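Local coordinates for spore germination protein GerM (PDB 6GZB), which is of unknown function but affects both sporulation and germination, and is built from two GerMN domains in tandem, at residues L56-K61 with I95-F100; Y64-T69 with Q335-S340. All coordinates share one frame; numbering follows the deposited sequence.

Contact 1. Residues L56-K61 with I95-F100; sequences LYLIDK and ILPNGF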
loop_
_atom_site.group_PDB
_atom_site.type_symbol
_atom_site.label_atom_id
_atom_site.label_comp_id
_atom_site.label_asym_id
_atom_site.label_seq_id
_atom_site.Cartn_x
_atom_site.Cartn_y
_atom_site.Cartn_z
ATOM N N LEU A 56 -4.332 -8.984 -2.552
ATOM C CA LEU A 56 -3.310 -9.406 -3.502
ATOM C C LEU A 56 -2.686 -8.172 -4.134
ATOM O O LEU A 56 -3.389 -7.327 -4.688
ATOM C CB LEU A 56 -3.906 -10.301 -4.585
ATOM C CG LEU A 56 -4.653 -11.545 -4.112
ATOM C CD1 LEU A 56 -5.217 -12.283 -5.321
ATOM C CD2 LEU A 56 -3.743 -12.456 -3.303
ATOM N N TYR A 57 -1.362 -8.079 -4.064
ATOM C CA TYR A 57 -0.666 -6.932 -4.622
ATOM C C TYR A 57 -0.311 -7.199 -6.080
ATOM O O TYR A 57 0.715 -7.810 -6.407
ATOM C CB TYR A 57 0.550 -6.553 -3.760
ATOM C CG TYR A 57 0.132 -5.777 -2.522
ATOM C CD1 TYR A 57 -0.449 -6.429 -1.443
ATOM C CD2 TYR A 57 0.094 -4.393 -2.532
ATOM C CE1 TYR A 57 -0.939 -5.724 -0.355
ATOM C CE2 TYR A 57 -0.396 -3.683 -1.451
ATOM C CZ TYR A 57 -0.929 -4.353 -0.372
ATOM O OH TYR A 57 -1.433 -3.636 0.702
ATOM N N LEU A 58 -1.231 -6.797 -6.948
ATOM C CA LEU A 58 -1.106 -7.032 -8.375
ATOM C C LEU A 58 -0.477 -5.818 -9.045
ATOM O O LEU A 58 -0.194 -4.811 -8.390
ATOM C CB LEU A 58 -2.493 -7.312 -8.974
ATOM C CG LEU A 58 -3.260 -8.458 -8.317
ATOM C CD1 LEU A 58 -4.666 -8.552 -8.881
ATOM C CD2 LEU A 58 -2.522 -9.781 -8.483
ATOM N N ILE A 59 -0.277 -5.909 -10.358
ATOM C CA ILE A 59 0.267 -4.797 -11.118
ATOM C C ILE A 59 -0.808 -4.196 -12.015
ATOM O O ILE A 59 -1.406 -4.892 -12.820
ATOM C CB ILE A 59 1.472 -5.251 -11.953
ATOM C CG1 ILE A 59 2.554 -5.838 -11.031
ATOM C CG2 ILE A 59 2.034 -4.078 -12.747
ATOM C CD1 ILE A 59 3.611 -6.643 -11.745
ATOM N N ASP A 60 -1.061 -2.903 -11.870
ATOM C CA ASP A 60 -2.085 -2.246 -12.675
ATOM C C ASP A 60 -1.545 -1.828 -14.048
ATOM O O ASP A 60 -0.386 -2.093 -14.381
ATOM C CB ASP A 60 -2.737 -1.078 -11.907
ATOM C CG ASP A 60 -2.038 0.254 -12.105
ATOM O OD1 ASP A 60 -0.890 0.306 -12.618
ATOM O OD2 ASP A 60 -2.640 1.264 -11.659
ATOM N N LYS A 61 -2.413 -1.267 -14.880
ATOM C CA LYS A 61 -2.089 -1.122 -16.296
ATOM C C LYS A 61 -1.015 -0.079 -16.522
ATOM O O LYS A 61 -0.408 -0.036 -17.589
ATOM C CB LYS A 61 -3.329 -0.790 -17.124
ATOM C CG LYS A 61 -4.021 0.501 -16.745
ATOM C CD LYS A 61 -5.093 0.847 -17.774
ATOM C CE LYS A 61 -6.434 1.147 -17.128
ATOM N NZ LYS A 61 -6.378 2.344 -16.250
ATOM N N ILE A 95 -10.344 -14.642 -11.144
ATOM C CA ILE A 95 -10.839 -13.521 -10.353
ATOM C C ILE A 95 -10.048 -12.245 -10.599
ATOM O O ILE A 95 -10.167 -11.279 -9.848
ATOM C CB ILE A 95 -10.832 -13.847 -8.848
ATOM C CG1 ILE A 95 -9.455 -14.349 -8.415
ATOM C CG2 ILE A 95 -11.888 -14.897 -8.537
ATOM C CD1 ILE A 95 -9.311 -14.541 -6.922
ATOM N N LEU A 96 -9.270 -12.235 -11.674
ATOM C CA LEU A 96 -8.401 -11.104 -11.998
ATOM C C LEU A 96 -9.236 -9.928 -12.484
ATOM O O LEU A 96 -9.909 -10.025 -13.495
ATOM C CB LEU A 96 -7.405 -11.515 -13.086
ATOM C CG LEU A 96 -6.188 -10.623 -13.343
ATOM C CD1 LEU A 96 -5.338 -10.511 -12.093
ATOM C CD2 LEU A 96 -5.367 -11.186 -14.491
ATOM N N PRO A 97 -9.187 -8.799 -11.772
ATOM C CA PRO A 97 -9.900 -7.628 -12.259
ATOM C C PRO A 97 -9.313 -7.068 -13.546
ATOM O O PRO A 97 -8.097 -7.138 -13.774
ATOM C CB PRO A 97 -9.749 -6.616 -11.118
ATOM C CG PRO A 97 -9.529 -7.454 -9.908
ATOM C CD PRO A 97 -8.747 -8.637 -10.380
ATOM N N ASN A 98 -10.165 -6.424 -14.330
ATOM C CA ASN A 98 -9.729 -5.709 -15.518
ATOM C C ASN A 98 -8.751 -4.599 -15.131
ATOM O O ASN A 98 -8.977 -3.859 -14.173
ATOM C CB ASN A 98 -10.934 -5.102 -16.254
ATOM C CG ASN A 98 -11.857 -6.156 -16.856
ATOM O OD1 ASN A 98 -11.443 -7.272 -17.168
ATOM N ND2 ASN A 98 -13.117 -5.790 -17.038
ATOM N N GLY A 99 -7.702 -4.442 -15.932
ATOM C CA GLY A 99 -6.715 -3.388 -15.727
ATOM C C GLY A 99 -5.602 -3.800 -14.774
ATOM O O GLY A 99 -4.816 -2.962 -14.329
ATOM N N PHE A 100 -5.552 -5.083 -14.440
ATOM C CA PHE A 100 -4.511 -5.618 -13.566
ATOM C C PHE A 100 -3.941 -6.896 -14.150
ATOM O O PHE A 100 -4.643 -7.622 -14.853
ATOM C CB PHE A 100 -5.078 -5.919 -12.173
ATOM C CG PHE A 100 -5.470 -4.698 -11.408
ATOM C CD1 PHE A 100 -6.728 -4.138 -11.572
ATOM C CD2 PHE A 100 -4.566 -4.083 -10.555
ATOM C CE1 PHE A 100 -7.084 -3.004 -10.872
ATOM C CE2 PHE A 100 -4.908 -2.926 -9.886
ATOM C CZ PHE A 100 -6.174 -2.396 -10.035
#
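Leu58 meets Leu96, Pro97 and Phe100 where the loop leading into the short strand 100-101 comes up against strand 51-60, the central strand of a three-stranded antiparallel sheet in the first GerMN domain. Its CG stands anti to the carbonyl carbon (chi1 -55°), which carries CD1 out toward the loop. There CD1 meets the CD1 methyl of Leu96 at 3.8 Å, the two leucines crossing obliquely, while Pro97 CD lies at the margin of the same apolar patch. Leu58 CB, nearer the backbone, lies 4.2 Å from Phe100 CD2.

Ile59 turns its side chain away and works through its backbone: O receives a CA-H...O contact from Phe100 CA at 3.3 Å, and the backbone also hydrogen-bonds to Arg101. Asp60 then faces Phe100 as an antiparallel, non-hydrogen-bonded pair, with the CA atoms 4.2 Å apart. Asp60 CB approaches Phe100 CE2 at 3.5 Å. With CG set between the backbone N and the carbonyl carbon (chi1 90°), the carboxylate swings off the loop to other partners: OD2 bonds to Tyr214 OH, and OD1 takes the backbone N of Asn62, an Asx turn, together with that of Tyr64. The Tyr214 ring also meets Phe100, so this aspartate and phenylalanine together face strand 213-223 of the second GerMN domain.

Lys61, just past the end of the strand, lies beside a type II turn from Pro97 to Phe100. Gly99 takes a positive phi of 87° in that turn; a CB there would jam against the carbonyl O of Asn98. The turn's own bond, Phe100 N to Pro97 O, is weak at 3.3 Å, and Pro97 O also lies at the edge of the Phe100 ring, in its plane. Beyond it, Gly99 O sits 3.8 Å from Lys61 CB.

Contact 2. Residues Y64-T69 with Q335-S340; sequences YVVAQT and QVNTGS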
loop_
_atom_site.group_PDB
_atom_site.type_symbol
_atom_site.label_atom_id
_atom_site.label_comp_id
_atom_site.label_asym_id
_atom_site.label_seq_id
_atom_site.Cartn_x
_atom_site.Cartn_y
_atom_site.Cartn_z
ATOM N N TYR A 64 1.882 0.157 -11.628
ATOM C CA TYR A 64 1.893 0.280 -10.163
ATOM C C TYR A 64 1.580 -1.051 -9.497
ATOM O O TYR A 64 0.681 -1.780 -9.922
ATOM C CB TYR A 64 0.898 1.332 -9.683
ATOM C CG TYR A 64 1.282 2.739 -10.039
ATOM C CD1 TYR A 64 2.153 3.476 -9.236
ATOM C CD2 TYR A 64 0.758 3.348 -11.171
ATOM C CE1 TYR A 64 2.490 4.782 -9.562
ATOM C CE2 TYR A 64 1.125 4.630 -11.529
ATOM C CZ TYR A 64 1.978 5.351 -10.718
ATOM O OH TYR A 64 2.328 6.633 -11.092
ATOM N N VAL A 65 2.316 -1.351 -8.431
ATOM C CA VAL A 65 1.947 -2.428 -7.528
ATOM C C VAL A 65 0.852 -1.921 -6.603
ATOM O O VAL A 65 1.018 -0.903 -5.937
ATOM C CB VAL A 65 3.161 -2.909 -6.706
ATOM C CG1 VAL A 65 2.773 -4.055 -5.786
ATOM C CG2 VAL A 65 4.281 -3.320 -7.642
ATOM N N VAL A 66 -0.276 -2.621 -6.595
ATOM C CA VAL A 66 -1.494 -2.119 -5.964
ATOM C C VAL A 66 -2.250 -3.273 -5.323
ATOM O O VAL A 66 -2.371 -4.344 -5.915
ATOM C CB VAL A 66 -2.468 -1.500 -6.992
ATOM C CG1 VAL A 66 -3.595 -0.791 -6.262
ATOM C CG2 VAL A 66 -1.753 -0.549 -7.940
ATOM N N ALA A 67 -2.806 -3.032 -4.145
ATOM C CA ALA A 67 -3.659 -4.016 -3.486
ATOM C C ALA A 67 -4.966 -4.156 -4.266
ATOM O O ALA A 67 -5.588 -3.162 -4.622
ATOM C CB ALA A 67 -3.951 -3.588 -2.050
ATOM N N GLN A 68 -5.347 -5.399 -4.557
ATOM C CA GLN A 68 -6.716 -5.728 -4.904
ATOM C C GLN A 68 -7.237 -6.796 -3.964
ATOM O O GLN A 68 -6.660 -7.878 -3.863
ATOM C CB GLN A 68 -6.808 -6.212 -6.346
ATOM C CG GLN A 68 -6.553 -5.121 -7.370
ATOM C CD GLN A 68 -7.736 -4.189 -7.511
ATOM O OE1 GLN A 68 -8.723 -4.521 -8.174
ATOM N NE2 GLN A 68 -7.659 -3.025 -6.863
ATOM N N THR A 69 -8.302 -6.466 -3.234
ATOM C CA THR A 69 -8.843 -7.378 -2.232
ATOM C C THR A 69 -9.874 -8.298 -2.859
ATOM O O THR A 69 -10.857 -7.841 -3.435
ATOM C CB THR A 69 -9.436 -6.616 -1.038
ATOM O OG1 THR A 69 -8.365 -6.070 -0.255
ATOM C CG2 THR A 69 -10.252 -7.551 -0.153
ATOM N N GLN A 335 -11.342 -3.764 4.102
ATOM C CA GLN A 335 -10.943 -4.238 2.785
ATOM C C GLN A 335 -10.377 -3.080 1.980
ATOM O O GLN A 335 -11.105 -2.164 1.608
ATOM C CB GLN A 335 -12.149 -4.841 2.054
ATOM C CG GLN A 335 -12.706 -6.073 2.744
ATOM C CD GLN A 335 -13.882 -6.686 2.016
ATOM O OE1 GLN A 335 -14.128 -6.405 0.841
ATOM N NE2 GLN A 335 -14.614 -7.538 2.711
ATOM N N VAL A 336 -9.077 -3.125 1.711
ATOM C CA VAL A 336 -8.433 -2.126 0.863
ATOM C C VAL A 336 -8.630 -2.480 -0.614
ATOM O O VAL A 336 -8.199 -3.537 -1.060
ATOM C CB VAL A 336 -6.925 -2.044 1.166
ATOM C CG1 VAL A 336 -6.248 -1.018 0.263
ATOM C CG2 VAL A 336 -6.702 -1.713 2.634
ATOM N N ASN A 337 -9.293 -1.607 -1.368
ATOM C CA ASN A 337 -9.405 -1.785 -2.823
ATOM C C ASN A 337 -10.103 -3.105 -3.167
ATOM O O ASN A 337 -9.538 -3.964 -3.845
ATOM C CB ASN A 337 -8.015 -1.792 -3.474
ATOM C CG ASN A 337 -7.317 -0.448 -3.405
ATOM O OD1 ASN A 337 -7.951 0.587 -3.242
ATOM N ND2 ASN A 337 -6.007 -0.455 -3.635
ATOM N N THR A 338 -11.324 -3.281 -2.690
ATOM C CA THR A 338 -12.103 -4.448 -3.069
ATOM C C THR A 338 -12.140 -4.511 -4.578
ATOM O O THR A 338 -12.362 -3.504 -5.236
ATOM C CB THR A 338 -13.533 -4.381 -2.502
ATOM O OG1 THR A 338 -13.458 -4.306 -1.076
ATOM C CG2 THR A 338 -14.318 -5.626 -2.891
ATOM N N GLY A 339 -11.766 -5.657 -5.125
ATOM C CA GLY A 339 -11.711 -5.820 -6.566
ATOM C C GLY A 339 -13.077 -6.069 -7.181
ATOM O O GLY A 339 -14.016 -6.467 -6.491
ATOM N N SER A 340 -13.186 -5.804 -8.482
ATOM C CA SER A 340 -14.356 -6.209 -9.272
ATOM C C SER A 340 -13.941 -7.122 -10.416
ATOM O O SER A 340 -13.106 -6.772 -11.241
ATOM C CB SER A 340 -15.065 -4.988 -9.848
ATOM O OG SER A 340 -15.625 -4.209 -8.808
HETATM O O HOH W 1 -10.494 -1.754 -6.118
HETATM O O HOH W 2 -11.036 -3.986 -9.614
#
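Thr69 holds the C-terminal tail by its backbone: its N donates to Asn337 O at 2.9 Å and its O accepts from Gly339 N at 2.9 Å. Both bonds are nearly straight, although the Thr69 N donor stands 44° above the Asn337 carbonyl plane. They make a single beta bridge opposite Thr338.

Side-chain hydrogen bonds reinforce it. Thr69 OG1 donates to Val336 O at 2.7 Å. Ala67 O is gripped twice, by Asn337 ND2 at 2.9 Å and by Gln68 NE2 at 3.1 Å, with the two amide planes 39° apart. Gln68 reaches back to this carbonyl because its chain bends at chi2 (-76°). Two waters extend its amide to the tail: one takes NE2 and donates to Thr338 O, the other donates to OE1 and accepts from Ser340 N. A leucine here would probably leave Ala67 O with one donor fewer and deprive both waters of their hold on the strand.

Apolar contacts are fewer: Ala67 CB faces Val336 CG1 at 4.2 Å, and Thr69 CG2 lies across Gln335 CB at 4.0 Å.

The tail thus crosses strand 65-73 at Thr69, joined to it by that one bridge, with strand 51-60 touching Val336 from one flank, while on the other domain's strand 213-223 Tyr214 packs on Asn337 and the backbone N of Tyr215 bonds to its OD1.

From the N terminus, strand 51-60 turns straight into strand 65-73, and backbone bonds from Leu56 O to Gln68 N and from Leu58 O to Val66 N join the first segments of both contacts. Contact 1 closes a loop of 33 residues, bringing strand 100-101 to the other side of strand 51-60. Contact 2 closes one of 265 residues, returning the tail from the second domain. The two loops cross rather than nest, since 64-69 lies between the halves of contact 1 while 335-340 lies beyond both. They meet where Phe100 CZ packs on Gln68 CD and Pro97 CB on Ser340 O, tying sheet, loop and tail together.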